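Local coordinates for molybdopterin biosynthesis moeA protein (PDB 1WU2) that probably takes part in the last steps of molybdenum cofactor synthesis, helping to insert molybdenum into molybdopterin, at residues P52-A57 and A142-D147; P76-V81 and K128-R133; I82-A87 and A100-T105. One frame throughout, in Å; residues are numbered along the deposited sequence.

Contact 1: residues P52-A57 and A142-D147; sequences PFDRAA and AFTGED
Asp54 takes hold of Thr144 with a single carboxylate oxygen. OD1 accepts the backbone N-H of Thr144, with Asp54 OD1 and Thr144 N 3.0 Å apart and the nitrogen lying nearly on the line of the C-O bond. The same oxygen takes the hydroxyl as well: Thr144 OG1 donates to Asp54 OD1 over 3.0 Å, arriving from above the carboxylate plane, 54° out of it. With its OG1 beside its own backbone N (chi1 -65°), Thr144 presents both donors to one acceptor, while its methyl CG2 leans on Pro52 O at 3.5 Å. The Phe143 ring brings its edge to the acid, CD1 of Phe143 lying 3.6 Å from Asp54 OD1 with the ring plane almost perpendicular to the carboxylate.

Next to this grip, Arg55 and Ala142 form an antiparallel hydrogen-bonded pair of a two-stranded ribbon: Arg55 N donates to Ala142 O and Ala142 N to Arg55 O, each over 3.0 Å. Asp54 CA adds a CH...O contact to the same Ala142 carbonyl. Thr144 and Gly145 are the two central residues of a type II turn from Phe143 to Glu146, Gly145 with its positive phi.

Farther out, the backbone of Asp54 is bonded to Ile109, and that of Gly145 to Pro51, just ahead of the first segment. The second subunit reaches both segments: Arg55 NH2 bonds to Gly206 O of that subunit, and the Asp147 carboxylate receives backbone N-H groups of Leu366 and Ser367 there.

With an alanine in place of Asp54, the amide and hydroxyl of Thr144 would probably lose their shared acceptor, the hydroxyl being set free to turn. Because one oxygen takes both donors, the first segment fixes backbone and side chain of the turn together, beside the subunit interface.

Contact 2: residues P76-V81 and K128-R133; sequences PIELTV and KIYVLR
Glu78 and Tyr130 run alongside each other from neighbouring strands and meet at their ends through a weak hydrogen bond, Tyr130 OH to Glu78 OE2 at 2.8 Å. The glutamate reaches there because its CG stands opposite the backbone N (chi1 -165°) and the chain runs on extended, laying CG 3.6 Å from CE2 of Tyr130; carboxylate and ring are turned 86° apart. Near the other carboxylate oxygen, Lys128 bends at chi2, which puts its CD 3.7 Å from Glu78 OE1, while its NZ goes on to the methyl CG2 of Thr80. The two charges do not touch.

Glu78-Tyr130 and Thr80-Lys128 are direct pairs, Glu78-Lys128 a diagonal one, in an antiparallel ladder within the six-stranded mixed sheet of the N-terminal region, where strand 128-131 runs between 77-84 and 123-125. Leu79 N bonds to Ile129 O and Ile129 N to Leu79 O, each over 3.2 Å; the bonds of Ile77 and Val131 are weak.

The other face is aliphatic. Ile129 holds CG1 between its backbone N and carbonyl carbon (chi1 53°), an orientation that brings CG1 within 3.9 Å of Leu79 CB. Val131 CG1 packs against Ile77 CB at 3.8 Å, and Tyr61 of strand 60-63 touches both Ile129 and Val81.

Contact 3: residues I82-A87 and A100-T105; sequences IEEVPA and AIKVLT
Ala100 starts the pairing with its carbonyl: Ile82 N donates to Ala100 O in a weak bond of 3.3 Å. At Ile101 the contact becomes apolar and two-branched. Its CG1 meets Ile82 CG1 at 3.8 Å, and CG2, standing opposite the backbone N, turns to Val85 CG2, also at 3.8 Å; the isoleucine thus bridges Ile82 on the neighbouring strand and Val85 just beyond its end.

Lys102 takes over the backbone ladder. Its N gives a weak bond to Glu83 O, and its O receives the nearly straight bond from Val85 N, 3.1 Å long with 171° at the hydrogen. Strands 82-84 and 100-103 run parallel here, only 6° apart, as neighbours in the mixed sheet. The lysine stem crosses Glu84, with Lys102 CD 3.5 Å from Glu84 OE2, but the ends part: NZ bonds to Gln119 and Glu84 forms a salt bridge with Arg124. Val103 adds a looser contact to Val85. Past the strand, Leu104 turns its CD1 to Ala87, 3.8 Å from Ala87 CA.

Glu84 and Lys102 therefore share methylene packing across this pair while each polar end is spent on a different partner, and Glu84 OE2 and Lys102 NZ, 5.4 Å apart, are likely to attract only at a distance.

In the fold
Contacts 2 and 3 share strand 77-84 and belong to one mixed sheet: 128-131 pairs antiparallel along its first part, 99-103 parallel along its second. Both are partly buried, and they meet where Ala100 packs against Leu79, Thr80, Val81 and Ile129. Their chemistry combines backbone ladders and aliphatic packing; no other subunit touches them. Contact 1 lies at the surface, its centre about 17 Å from that of contact 3; it is built on a carboxylate and a short ribbon and has the second subunit against it. Ala56 and Ala57 connect it by packing to the end of strand 99-103 and the loop that follows, whereas contact 2 stays about 13 Å from it at the nearest atoms.

Contact 1: residues P52-A57 and A142-D147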
loop_
_atom_site.group_PDB
_atom_site.type_symbol
_atom_site.label_atom_id
_atom_site.label_comp_id
_atom_site.label_asym_id
_atom_site.label_seq_id
_atom_site.Cartn_x
_atom_site.Cartn_y
_atom_site.Cartn_z
ATOM N N PRO A 52 32.151 -5.989 7.833
ATOM C CA PRO A 52 32.770 -7.111 8.554
ATOM C C PRO A 52 33.929 -6.718 9.485
ATOM O O PRO A 52 34.303 -7.532 10.333
ATOM C CB PRO A 52 33.244 -8.040 7.429
ATOM C CG PRO A 52 33.384 -7.180 6.226
ATOM C CD PRO A 52 32.502 -5.979 6.405
ATOM N N PHE A 53 34.485 -5.513 9.330
ATOM C CA PHE A 53 35.554 -5.030 10.214
ATOM C C PHE A 53 35.484 -3.518 10.469
ATOM O O PHE A 53 34.719 -2.803 9.825
ATOM C CB PHE A 53 36.939 -5.421 9.670
ATOM C CG PHE A 53 37.177 -5.015 8.242
ATOM C CD1 PHE A 53 37.774 -3.801 7.945
ATOM C CD2 PHE A 53 36.818 -5.850 7.197
ATOM C CE1 PHE A 53 38.008 -3.422 6.629
ATOM C CE2 PHE A 53 37.046 -5.476 5.874
ATOM C CZ PHE A 53 37.639 -4.259 5.593
ATOM N N ASP A 54 36.276 -3.050 11.436
ATOM C CA ASP A 54 36.376 -1.622 11.747
ATOM C C ASP A 54 37.053 -0.915 10.577
ATOM O O ASP A 54 38.148 -1.297 10.183
ATOM C CB ASP A 54 37.205 -1.374 13.020
ATOM C CG ASP A 54 36.644 -2.075 14.251
ATOM O OD1 ASP A 54 35.435 -2.372 14.289
ATOM O OD2 ASP A 54 37.349 -2.366 15.241
ATOM N N ARG A 55 36.403 0.115 10.037
ATOM C CA ARG A 55 36.892 0.833 8.861
ATOM C C ARG A 55 37.132 2.302 9.166
ATOM O O ARG A 55 36.458 2.886 10.007
ATOM C CB ARG A 55 35.864 0.762 7.734
ATOM C CG ARG A 55 35.479 -0.643 7.300
ATOM C CD ARG A 55 35.737 -0.914 5.830
ATOM N NE ARG A 55 34.661 -1.652 5.189
ATOM C CZ ARG A 55 34.647 -1.988 3.904
ATOM N NH1 ARG A 55 35.659 -1.653 3.105
ATOM N NH2 ARG A 55 33.613 -2.667 3.419
ATOM N N ALA A 56 38.078 2.902 8.455
ATOM C CA ALA A 56 38.236 4.348 8.474
ATOM C C ALA A 56 37.103 4.947 7.641
ATOM O O ALA A 56 36.894 4.545 6.504
ATOM C CB ALA A 56 39.584 4.740 7.903
ATOM N N ALA A 57 36.368 5.891 8.219
ATOM C CA ALA A 57 35.266 6.563 7.529
ATOM C C ALA A 57 35.761 7.747 6.702
ATOM O O ALA A 57 34.989 8.368 5.976
ATOM C CB ALA A 57 34.226 7.034 8.539
ATOM N N ALA A 142 33.799 3.496 11.178
ATOM C CA ALA A 142 32.657 2.627 10.939
ATOM C C ALA A 142 32.941 1.276 11.590
ATOM O O ALA A 142 33.597 0.415 11.004
ATOM C CB ALA A 142 32.409 2.466 9.442
ATOM N N PHE A 143 32.450 1.098 12.812
ATOM C CA PHE A 143 32.719 -0.115 13.583
ATOM C C PHE A 143 32.064 -1.352 12.973
ATOM O O PHE A 143 31.151 -1.252 12.157
ATOM C CB PHE A 143 32.249 0.055 15.032
ATOM C CG PHE A 143 33.175 0.885 15.872
ATOM C CD1 PHE A 143 34.368 0.352 16.339
ATOM C CD2 PHE A 143 32.856 2.198 16.195
ATOM C CE1 PHE A 143 35.229 1.115 17.121
ATOM C CE2 PHE A 143 33.712 2.966 16.974
ATOM C CZ PHE A 143 34.900 2.422 17.437
ATOM N N THR A 144 32.543 -2.517 13.397
ATOM C CA THR A 144 32.046 -3.796 12.913
ATOM C C THR A 144 30.569 -3.951 13.251
ATOM O O THR A 144 30.179 -3.882 14.416
ATOM C CB THR A 144 32.857 -4.952 13.541
ATOM O OG1 THR A 144 34.216 -4.889 13.093
ATOM C CG2 THR A 144 32.370 -6.317 13.049
ATOM N N GLY A 145 29.752 -4.135 12.219
ATOM C CA GLY A 145 28.346 -4.433 12.395
ATOM C C GLY A 145 27.479 -3.231 12.715
ATOM O O GLY A 145 26.367 -3.396 13.214
ATOM N N GLU A 146 27.965 -2.027 12.415
ATOM C CA GLU A 146 27.203 -0.810 12.691
ATOM C C GLU A 146 25.902 -0.775 11.884
ATOM O O GLU A 146 24.906 -0.207 12.332
ATOM C CB GLU A 146 28.046 0.453 12.445
ATOM C CG GLU A 146 28.494 0.673 11.001
ATOM C CD GLU A 146 28.949 2.100 10.735
ATOM O OE1 GLU A 146 29.027 2.492 9.549
ATOM O OE2 GLU A 146 29.234 2.831 11.706
ATOM N N ASP A 147 25.923 -1.382 10.697
ATOM C CA ASP A 147 24.710 -1.608 9.918
ATOM C C ASP A 147 23.887 -2.738 10.548
ATOM O O ASP A 147 22.810 -2.489 11.089
ATOM C CB ASP A 147 25.053 -1.923 8.455
ATOM C CG ASP A 147 23.835 -1.924 7.554
ATOM O OD1 ASP A 147 22.731 -1.625 8.046
ATOM O OD2 ASP A 147 23.883 -2.206 6.339
#

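Contact 2: residues P76-V81 and K128-R133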
loop_
_atom_site.group_PDB
_atom_site.type_symbol
_atom_site.label_atom_id
_atom_site.label_comp_id
_atom_site.label_asym_id
_atom_site.label_seq_id
_atom_site.Cartn_x
_atom_site.Cartn_y
_atom_site.Cartn_z
ATOM N N PRO A 76 50.033 21.965 20.786
ATOM C CA PRO A 76 49.915 20.943 19.741
ATOM C C PRO A 76 50.617 19.640 20.124
ATOM O O PRO A 76 51.831 19.640 20.333
ATOM C CB PRO A 76 50.594 21.590 18.522
ATOM C CG PRO A 76 50.880 23.007 18.909
ATOM C CD PRO A 76 50.967 23.036 20.394
ATOM N N ILE A 77 49.854 18.555 20.229
ATOM C CA ILE A 77 50.431 17.234 20.471
ATOM C C ILE A 77 51.045 16.740 19.164
ATOM O O ILE A 77 50.386 16.741 18.123
ATOM C CB ILE A 77 49.361 16.239 21.014
ATOM C CG1 ILE A 77 49.292 16.308 22.544
ATOM C CG2 ILE A 77 49.661 14.796 20.588
ATOM C CD1 ILE A 77 48.612 17.546 23.075
ATOM N N GLU A 78 52.309 16.330 19.226
ATOM C CA GLU A 78 53.013 15.815 18.058
ATOM C C GLU A 78 52.921 14.292 18.019
ATOM O O GLU A 78 53.112 13.626 19.036
ATOM C CB GLU A 78 54.481 16.252 18.087
ATOM C CG GLU A 78 55.204 16.083 16.760
ATOM C CD GLU A 78 56.703 16.281 16.880
ATOM O OE1 GLU A 78 57.413 15.290 17.153
ATOM O OE2 GLU A 78 57.173 17.425 16.699
ATOM N N LEU A 79 52.606 13.754 16.843
ATOM C CA LEU A 79 52.650 12.315 16.594
ATOM C C LEU A 79 53.596 12.032 15.427
ATOM O O LEU A 79 53.910 12.927 14.646
ATOM C CB LEU A 79 51.252 11.772 16.283
ATOM C CG LEU A 79 50.137 12.121 17.273
ATOM C CD1 LEU A 79 48.784 11.719 16.708
ATOM C CD2 LEU A 79 50.373 11.460 18.628
ATOM N N THR A 80 54.045 10.785 15.316
ATOM C CA THR A 80 54.979 10.383 14.270
ATOM C C THR A 80 54.314 9.378 13.327
ATOM O O THR A 80 53.734 8.388 13.769
ATOM C CB THR A 80 56.256 9.771 14.895
ATOM O OG1 THR A 80 56.727 10.600 15.968
ATOM C CG2 THR A 80 57.409 9.774 13.898
ATOM N N VAL A 81 54.405 9.650 12.028
ATOM C CA VAL A 81 53.829 8.790 10.998
ATOM C C VAL A 81 54.827 7.693 10.617
ATOM O O VAL A 81 55.807 7.947 9.910
ATOM C CB VAL A 81 53.423 9.607 9.747
ATOM C CG1 VAL A 81 52.738 8.719 8.708
ATOM C CG2 VAL A 81 52.511 10.766 10.142
ATOM N N LYS A 128 55.885 14.317 10.665
ATOM C CA LYS A 128 55.120 14.589 11.877
ATOM C C LYS A 128 53.755 15.170 11.513
ATOM O O LYS A 128 53.612 15.838 10.487
ATOM C CB LYS A 128 55.872 15.570 12.787
ATOM C CG LYS A 128 57.394 15.402 12.817
ATOM C CD LYS A 128 57.821 14.197 13.644
ATOM C CE LYS A 128 59.298 13.867 13.451
ATOM N NZ LYS A 128 59.500 12.499 12.884
ATOM N N ILE A 129 52.757 14.890 12.348
ATOM C CA ILE A 129 51.455 15.555 12.262
ATOM C C ILE A 129 51.160 16.283 13.568
ATOM O O ILE A 129 51.693 15.933 14.622
ATOM C CB ILE A 129 50.314 14.557 11.925
ATOM C CG1 ILE A 129 50.300 13.373 12.896
ATOM C CG2 ILE A 129 50.440 14.074 10.485
ATOM C CD1 ILE A 129 48.981 12.623 12.922
ATOM N N TYR A 130 50.311 17.302 13.489
ATOM C CA TYR A 130 49.982 18.118 14.652
ATOM C C TYR A 130 48.474 18.215 14.838
ATOM O O TYR A 130 47.746 18.613 13.929
ATOM C CB TYR A 130 50.617 19.503 14.516
ATOM C CG TYR A 130 52.124 19.439 14.582
ATOM C CD1 TYR A 130 52.881 19.247 13.430
ATOM C CD2 TYR A 130 52.791 19.536 15.798
ATOM C CE1 TYR A 130 54.264 19.169 13.485
ATOM C CE2 TYR A 130 54.176 19.460 15.865
ATOM C CZ TYR A 130 54.906 19.275 14.705
ATOM O OH TYR A 130 56.276 19.197 14.764
ATOM N N VAL A 131 48.020 17.833 16.028
ATOM C CA VAL A 131 46.604 17.830 16.363
ATOM C C VAL A 131 46.328 18.947 17.375
ATOM O O VAL A 131 46.968 19.027 18.427
ATOM C CB VAL A 131 46.138 16.442 16.891
ATOM C CG1 VAL A 131 47.042 15.924 18.006
ATOM C CG2 VAL A 131 44.693 16.495 17.357
ATOM N N LEU A 132 45.377 19.810 17.032
ATOM C CA LEU A 132 45.094 21.026 17.790
ATOM C C LEU A 132 43.879 20.880 18.709
ATOM O O LEU A 132 43.615 21.760 19.530
ATOM C CB LEU A 132 44.869 22.191 16.821
ATOM C CG LEU A 132 45.866 22.294 15.658
ATOM C CD1 LEU A 132 45.359 23.218 14.561
ATOM C CD2 LEU A 132 47.221 22.766 16.160
ATOM N N ARG A 133 43.139 19.780 18.567
ATOM C CA ARG A 133 41.936 19.545 19.365
ATOM C C ARG A 133 41.787 18.076 19.770
ATOM O O ARG A 133 42.254 17.187 19.058
ATOM C CB ARG A 133 40.697 19.987 18.581
ATOM C CG ARG A 133 40.149 21.342 18.992
ATOM C CD ARG A 133 40.705 22.505 18.189
ATOM N NE ARG A 133 40.568 23.787 18.881
ATOM C CZ ARG A 133 40.725 24.979 18.303
ATOM N NH1 ARG A 133 41.031 25.079 17.011
ATOM N NH2 ARG A 133 40.577 26.087 19.022
#

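Contact 3: residues I82-A87 and A100-T105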
loop_
_atom_site.group_PDB
_atom_site.type_symbol
_atom_site.label_atom_id
_atom_site.label_comp_id
_atom_site.label_asym_id
_atom_site.label_seq_id
_atom_site.Cartn_x
_atom_site.Cartn_y
_atom_site.Cartn_z
ATOM N N ILE A 82 54.563 6.477 11.098
ATOM C CA ILE A 82 55.416 5.310 10.844
ATOM C C ILE A 82 55.053 4.553 9.562
ATOM O O ILE A 82 55.867 3.788 9.044
ATOM C CB ILE A 82 55.366 4.327 12.045
ATOM C CG1 ILE A 82 53.994 3.623 12.112
ATOM C CG2 ILE A 82 55.750 5.057 13.340
ATOM C CD1 ILE A 82 53.530 3.214 13.502
ATOM N N GLU A 83 53.832 4.740 9.069
ATOM C CA GLU A 83 53.379 4.034 7.869
ATOM C C GLU A 83 52.288 4.784 7.107
ATOM O O GLU A 83 51.519 5.550 7.684
ATOM C CB GLU A 83 52.869 2.634 8.233
ATOM C CG GLU A 83 52.397 1.815 7.037
ATOM C CD GLU A 83 52.005 0.396 7.390
ATOM O OE1 GLU A 83 51.502 0.170 8.509
ATOM O OE2 GLU A 83 52.190 -0.493 6.531
ATOM N N GLU A 84 52.247 4.548 5.800
ATOM C CA GLU A 84 51.144 4.967 4.950
ATOM C C GLU A 84 50.654 3.745 4.181
ATOM O O GLU A 84 51.372 3.202 3.339
ATOM C CB GLU A 84 51.596 6.062 3.985
ATOM C CG GLU A 84 52.261 7.244 4.672
ATOM C CD GLU A 84 52.413 8.445 3.760
ATOM O OE1 GLU A 84 52.534 8.259 2.530
ATOM O OE2 GLU A 84 52.415 9.578 4.281
ATOM N N VAL A 85 49.434 3.313 4.489
ATOM C CA VAL A 85 48.853 2.109 3.909
ATOM C C VAL A 85 48.316 2.440 2.516
ATOM O O VAL A 85 47.438 3.293 2.391
ATOM C CB VAL A 85 47.698 1.563 4.788
ATOM C CG1 VAL A 85 47.135 0.267 4.214
ATOM C CG2 VAL A 85 48.162 1.351 6.227
ATOM N N PRO A 86 48.833 1.784 1.471
ATOM C CA PRO A 86 48.312 1.985 0.110
ATOM C C PRO A 86 46.853 1.556 -0.022
ATOM O O PRO A 86 46.310 0.944 0.900
ATOM C CB PRO A 86 49.207 1.087 -0.756
ATOM C CG PRO A 86 50.406 0.795 0.074
ATOM C CD PRO A 86 49.945 0.815 1.491
ATOM N N ALA A 87 46.236 1.870 -1.158
ATOM C CA ALA A 87 44.819 1.576 -1.377
ATOM C C ALA A 87 44.533 0.069 -1.363
ATOM O O ALA A 87 45.237 -0.710 -2.007
ATOM C CB ALA A 87 44.349 2.195 -2.691
ATOM N N ALA A 100 51.067 7.300 14.654
ATOM C CA ALA A 100 49.961 7.495 13.718
ATOM C C ALA A 100 50.237 6.776 12.396
ATOM O O ALA A 100 51.385 6.668 11.975
ATOM C CB ALA A 100 49.735 8.982 13.471
ATOM N N ILE A 101 49.184 6.287 11.745
ATOM C CA ILE A 101 49.317 5.566 10.477
ATOM C C ILE A 101 48.326 6.110 9.457
ATOM O O ILE A 101 47.124 5.918 9.597
ATOM C CB ILE A 101 49.087 4.042 10.686
ATOM C CG1 ILE A 101 50.229 3.443 11.510
ATOM C CG2 ILE A 101 48.963 3.315 9.337
ATOM C CD1 ILE A 101 50.004 2.007 11.931
ATOM N N LYS A 102 48.833 6.786 8.431
ATOM C CA LYS A 102 47.993 7.276 7.341
ATOM C C LYS A 102 47.179 6.149 6.709
ATOM O O LYS A 102 47.736 5.137 6.287
ATOM C CB LYS A 102 48.842 7.955 6.263
ATOM C CG LYS A 102 48.044 8.831 5.307
ATOM C CD LYS A 102 48.964 9.679 4.434
ATOM C CE LYS A 102 48.246 10.893 3.868
ATOM N NZ LYS A 102 47.301 10.510 2.793
ATOM N N VAL A 103 45.863 6.330 6.668
ATOM C CA VAL A 103 44.960 5.395 6.006
ATOM C C VAL A 103 44.044 6.116 5.019
ATOM O O VAL A 103 43.967 7.341 5.006
ATOM C CB VAL A 103 44.095 4.620 7.028
ATOM C CG1 VAL A 103 44.957 3.670 7.839
ATOM C CG2 VAL A 103 43.318 5.574 7.952
ATOM N N LEU A 104 43.368 5.339 4.182
ATOM C CA LEU A 104 42.310 5.849 3.314
ATOM C C LEU A 104 40.966 5.341 3.824
ATOM O O LEU A 104 40.918 4.472 4.693
ATOM C CB LEU A 104 42.531 5.388 1.874
ATOM C CG LEU A 104 43.777 5.959 1.186
ATOM C CD1 LEU A 104 44.158 5.117 -0.027
ATOM C CD2 LEU A 104 43.559 7.411 0.781
ATOM N N THR A 105 39.882 5.890 3.284
ATOM C CA THR A 105 38.530 5.448 3.621
ATOM C C THR A 105 38.357 4.000 3.180
ATOM O O THR A 105 38.730 3.646 2.065
ATOM C CB THR A 105 37.476 6.327 2.918
ATOM O OG1 THR A 105 37.658 7.703 3.276
ATOM C CG2 THR A 105 36.065 6.001 3.410
#